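Local coordinates for protein 6-phosphogluconate dehydrogenase (Decarboxylating) (Geobacter metallireducens, PDB 4E21) that probably catalyses the NADP-dependent oxidative decarboxylation of 6-phosphogluconate in the pentose phosphate pathway, at residues I134-F146 / P202-N214. Numbering follows the deposited sequence.
Sequences ITYVDVGTSGGIF and PSGAGHFVKMVHN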
loop_
_atom_site.group_PDB
_atom_site.type_symbol
_atom_site.label_atom_id
_atom_site.label_comp_id
_atom_site.label_asym_id
_atom_site.label_seq_id
_atom_site.Cartn_x
_atom_site.Cartn_y
_atom_site.Cartn_z
ATOM N N ILE B 134 9.990 42.424 -13.678
ATOM C CA ILE B 134 9.091 41.558 -14.444
ATOM C C ILE B 134 8.315 40.580 -13.554
ATOM O O ILE B 134 8.891 39.890 -12.717
ATOM C CB ILE B 134 9.863 40.784 -15.517
ATOM C CG1 ILE B 134 10.400 41.765 -16.563
ATOM C CG2 ILE B 134 8.958 39.735 -16.174
ATOM C CD1 ILE B 134 11.484 41.202 -17.438
ATOM N N THR B 135 7.004 40.515 -13.748
ATOM C CA THR B 135 6.184 39.675 -12.896
ATOM C C THR B 135 6.027 38.271 -13.477
ATOM O O THR B 135 5.558 38.084 -14.608
ATOM C CB THR B 135 4.841 40.330 -12.540
ATOM O OG1 THR B 135 5.092 41.623 -11.965
ATOM C CG2 THR B 135 4.108 39.493 -11.523
ATOM N N TYR B 136 6.469 37.288 -12.705
ATOM C CA TYR B 136 6.455 35.897 -13.164
ATOM C C TYR B 136 5.264 35.104 -12.595
ATOM O O TYR B 136 5.136 34.950 -11.376
ATOM C CB TYR B 136 7.777 35.215 -12.807
ATOM C CG TYR B 136 8.006 33.873 -13.485
ATOM C CD1 TYR B 136 8.410 33.804 -14.820
ATOM C CD2 TYR B 136 7.855 32.676 -12.783
ATOM C CE1 TYR B 136 8.642 32.584 -15.438
ATOM C CE2 TYR B 136 8.085 31.457 -13.397
ATOM C CZ TYR B 136 8.478 31.423 -14.723
ATOM O OH TYR B 136 8.702 30.223 -15.346
ATOM N N VAL B 137 4.411 34.606 -13.493
ATOM C CA VAL B 137 3.173 33.914 -13.123
ATOM C C VAL B 137 3.177 32.429 -13.516
ATOM O O VAL B 137 3.453 32.085 -14.671
ATOM C CB VAL B 137 1.960 34.622 -13.750
ATOM C CG1 VAL B 137 0.664 33.955 -13.327
ATOM C CG2 VAL B 137 1.948 36.081 -13.338
ATOM N N ASP B 138 2.894 31.548 -12.547
ATOM C CA ASP B 138 2.814 30.110 -12.829
ATOM C C ASP B 138 1.372 29.659 -13.016
ATOM O O ASP B 138 0.486 29.987 -12.224
ATOM C CB ASP B 138 3.555 29.246 -11.784
ATOM C CG ASP B 138 3.108 29.522 -10.342
ATOM O OD1 ASP B 138 3.480 30.568 -9.767
ATOM O OD2 ASP B 138 2.405 28.673 -9.766
ATOM N N VAL B 139 1.129 28.942 -14.100
ATOM C CA VAL B 139 -0.196 28.412 -14.353
ATOM C C VAL B 139 -0.116 26.910 -14.570
ATOM O O VAL B 139 0.561 26.440 -15.480
ATOM C CB VAL B 139 -0.904 29.105 -15.558
ATOM C CG1 VAL B 139 -2.230 28.415 -15.879
ATOM C CG2 VAL B 139 -1.154 30.571 -15.258
ATOM N N GLY B 140 -0.765 26.157 -13.691
ATOM C CA GLY B 140 -0.965 24.745 -13.920
ATOM C C GLY B 140 -2.250 24.626 -14.707
ATOM O O GLY B 140 -3.299 25.116 -14.281
ATOM N N THR B 141 -2.178 24.002 -15.874
ATOM C CA THR B 141 -3.366 23.884 -16.693
ATOM C C THR B 141 -3.771 22.418 -16.797
ATOM O O THR B 141 -2.932 21.519 -16.917
ATOM C CB THR B 141 -3.207 24.577 -18.082
ATOM O OG1 THR B 141 -3.085 23.603 -19.116
ATOM C CG2 THR B 141 -1.998 25.499 -18.097
ATOM N N SER B 142 -5.061 22.166 -16.661
ATOM C CA SER B 142 -5.557 20.815 -16.801
ATOM C C SER B 142 -6.604 20.821 -17.906
ATOM O O SER B 142 -7.186 21.867 -18.214
ATOM C CB SER B 142 -6.145 20.327 -15.481
ATOM O OG SER B 142 -6.923 19.153 -15.696
ATOM N N GLY B 143 -6.850 19.662 -18.507
ATOM C CA GLY B 143 -7.916 19.552 -19.489
ATOM C C GLY B 143 -7.419 19.096 -20.847
ATOM O O GLY B 143 -8.194 18.604 -21.653
ATOM N N GLY B 144 -6.125 19.265 -21.099
ATOM C CA GLY B 144 -5.495 18.716 -22.290
ATOM C C GLY B 144 -6.139 19.086 -23.619
ATOM O O GLY B 144 -6.434 20.252 -23.880
ATOM N N ILE B 145 -6.374 18.074 -24.453
ATOM C CA ILE B 145 -6.848 18.292 -25.809
ATOM C C ILE B 145 -8.279 18.811 -25.810
ATOM O O ILE B 145 -8.725 19.421 -26.779
ATOM C CB ILE B 145 -6.761 17.012 -26.603
ATOM C CG1 ILE B 145 -7.413 15.883 -25.819
ATOM C CG2 ILE B 145 -5.302 16.653 -26.851
ATOM C CD1 ILE B 145 -7.677 14.667 -26.655
ATOM N N PHE B 146 -8.969 18.603 -24.692
ATOM C CA PHE B 146 -10.373 18.969 -24.547
ATOM C C PHE B 146 -10.567 20.437 -24.218
ATOM O O PHE B 146 -11.687 20.939 -24.285
ATOM C CB PHE B 146 -11.026 18.107 -23.460
ATOM C CG PHE B 146 -11.135 16.662 -23.836
ATOM C CD1 PHE B 146 -10.113 15.775 -23.536
ATOM C CD2 PHE B 146 -12.242 16.196 -24.525
ATOM C CE1 PHE B 146 -10.199 14.457 -23.900
ATOM C CE2 PHE B 146 -12.328 14.877 -24.891
ATOM C CZ PHE B 146 -11.297 14.006 -24.574
ATOM N N PRO B 202 0.729 32.738 -3.778
ATOM C CA PRO B 202 1.870 33.449 -4.358
ATOM C C PRO B 202 2.662 32.519 -5.273
ATOM O O PRO B 202 2.267 31.389 -5.520
ATOM C CB PRO B 202 2.708 33.809 -3.130
ATOM C CG PRO B 202 2.410 32.669 -2.160
ATOM C CD PRO B 202 0.912 32.474 -2.341
ATOM N N SER B 203 3.808 32.977 -5.743
ATOM C CA SER B 203 4.556 32.224 -6.734
ATOM C C SER B 203 4.715 30.713 -6.389
ATOM O O SER B 203 5.072 30.344 -5.257
ATOM C CB SER B 203 5.904 32.928 -6.973
ATOM O OG SER B 203 6.696 32.227 -7.909
ATOM N N GLY B 204 4.432 29.853 -7.370
ATOM C CA GLY B 204 4.558 28.410 -7.214
ATOM C C GLY B 204 3.250 27.708 -6.864
ATOM O O GLY B 204 3.117 26.494 -7.038
ATOM N N ALA B 205 2.274 28.469 -6.373
ATOM C CA ALA B 205 1.060 27.893 -5.806
ATOM C C ALA B 205 0.196 27.212 -6.871
ATOM O O ALA B 205 -0.454 26.185 -6.587
ATOM C CB ALA B 205 0.258 28.942 -5.052
ATOM N N GLY B 206 0.178 27.786 -8.077
ATOM C CA GLY B 206 -0.564 27.217 -9.187
ATOM C C GLY B 206 -0.001 25.849 -9.567
ATOM O O GLY B 206 -0.748 24.885 -9.720
ATOM N N HIS B 207 1.324 25.770 -9.723
ATOM C CA HIS B 207 1.971 24.507 -10.064
ATOM C C HIS B 207 1.932 23.539 -8.887
ATOM O O HIS B 207 1.890 22.340 -9.093
ATOM C CB HIS B 207 3.414 24.706 -10.535
ATOM C CG HIS B 207 3.524 25.211 -11.942
ATOM N ND1 HIS B 207 4.644 25.853 -12.420
ATOM C CD2 HIS B 207 2.648 25.167 -12.973
ATOM C CE1 HIS B 207 4.458 26.183 -13.683
ATOM N NE2 HIS B 207 3.254 25.783 -14.045
ATOM N N PHE B 208 1.940 24.057 -7.663
ATOM C CA PHE B 208 1.820 23.188 -6.495
ATOM C C PHE B 208 0.459 22.474 -6.513
ATOM O O PHE B 208 0.368 21.256 -6.342
ATOM C CB PHE B 208 1.983 23.966 -5.194
ATOM C CG PHE B 208 2.095 23.088 -3.970
ATOM C CD1 PHE B 208 0.973 22.444 -3.452
ATOM C CD2 PHE B 208 3.316 22.914 -3.334
ATOM C CE1 PHE B 208 1.069 21.627 -2.326
ATOM C CE2 PHE B 208 3.421 22.096 -2.199
ATOM C CZ PHE B 208 2.286 21.452 -1.697
ATOM N N VAL B 209 -0.598 23.237 -6.742
ATOM C CA VAL B 209 -1.921 22.654 -6.782
ATOM C C VAL B 209 -2.122 21.756 -8.002
ATOM O O VAL B 209 -2.794 20.732 -7.907
ATOM C CB VAL B 209 -3.028 23.717 -6.665
ATOM C CG1 VAL B 209 -4.414 23.070 -6.867
ATOM C CG2 VAL B 209 -2.945 24.408 -5.292
ATOM N N LYS B 210 -1.546 22.115 -9.144
ATOM C CA LYS B 210 -1.695 21.280 -10.341
ATOM C C LYS B 210 -1.001 19.923 -10.143
ATOM O O LYS B 210 -1.487 18.879 -10.589
ATOM C CB LYS B 210 -1.140 22.005 -11.578
ATOM C CG LYS B 210 -0.757 21.087 -12.723
ATOM C CD LYS B 210 -1.967 20.612 -13.486
ATOM C CE LYS B 210 -1.623 19.448 -14.410
ATOM N NZ LYS B 210 -0.624 19.842 -15.425
HETATM N N MSE B 211 0.149 19.961 -9.485
HETATM C CA MSE B 211 0.909 18.763 -9.144
HETATM C C MSE B 211 0.040 17.735 -8.374
HETATM O O MSE B 211 0.002 16.551 -8.719
HETATM C CB MSE B 211 2.156 19.196 -8.346
HETATM C CG MSE B 211 2.797 18.168 -7.460
HETATM SE SE MSE B 211 4.316 18.886 -6.422
HETATM C CE MSE B 211 3.377 19.713 -4.926
ATOM N N VAL B 212 -0.665 18.210 -7.352
ATOM C CA VAL B 212 -1.447 17.359 -6.470
ATOM C C VAL B 212 -2.688 16.847 -7.223
ATOM O O VAL B 212 -3.062 15.688 -7.090
ATOM C CB VAL B 212 -1.833 18.123 -5.187
ATOM C CG1 VAL B 212 -2.787 17.298 -4.291
ATOM C CG2 VAL B 212 -0.571 18.531 -4.413
ATOM N N HIS B 213 -3.288 17.717 -8.032
ATOM C CA HIS B 213 -4.317 17.326 -8.985
ATOM C C HIS B 213 -3.894 16.107 -9.788
ATOM O O HIS B 213 -4.667 15.178 -9.956
ATOM C CB HIS B 213 -4.605 18.503 -9.915
ATOM C CG HIS B 213 -5.332 18.143 -11.168
ATOM N ND1 HIS B 213 -4.708 17.558 -12.250
ATOM C CD2 HIS B 213 -6.623 18.333 -11.534
ATOM C CE1 HIS B 213 -5.587 17.390 -13.224
ATOM N NE2 HIS B 213 -6.754 17.855 -12.815
ATOM N N ASN B 214 -2.657 16.105 -10.271
ATOM C CA ASN B 214 -2.143 14.974 -11.031
ATOM C C ASN B 214 -1.929 13.739 -10.152
ATOM O O ASN B 214 -2.120 12.620 -10.607
ATOM C CB ASN B 214 -0.840 15.349 -11.763
ATOM C CG ASN B 214 -1.109 16.024 -13.107
ATOM O OD1 ASN B 214 -2.064 16.786 -13.246
ATOM N ND2 ASN B 214 -0.303 15.706 -14.103
HETATM O O HOH W 1 5.347 32.319 -10.029
HETATM O O HOH W 2 0.358 23.009 -16.247
#
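V139 faces G206 and G140 faces H207 where strand 135-142 runs nearly parallel to helix 205-214, at 19° with axes 6.1 Å apart. Glycine on both sides permits this closeness: G140 CA lies 3.6 Å from K210 CB, and G206, with no side chain, lets the helix backbone lie against the strand at D138 and V139. The D138 carboxylate sits over the helix N-terminus. Its OD1 takes a nearly straight 2.7 Å bond from N of the N-cap residue G204, arriving from above the carboxylate plane, while OD2 uses its anti lone pair for H207 N at 3.1 Å. A chi1 of 54° tucks CG over the backbone, between N and C, and the carboxylate reaches the helix end as CB lies over one face of the H207 imidazole, toward its rim, a CH-pi contact 3.8 Å from the centroid. A water ties OD1 to Y136 O and S203 OG. At its edge the H207 ring gives a weak bond from NE2 to V139 O; its ND1 is hydrogen-bonded to D122. K210, bent at chi2 and chi4, passes along G140 so that NZ makes weak hydrogen bonds to T141 O and to N116 OD1. Farther on, S142 OG and H213 NE2 lie 3.2 Å apart beside V274 of a neighbouring subunit. The contact thus joins the Rossmann-type nucleotide-binding domain to the long helix that opens the C-terminal domain. A buried carboxylate that accepts two backbone N-H bonds at a helix start would probably be stabilised as an anion by the helix dipole.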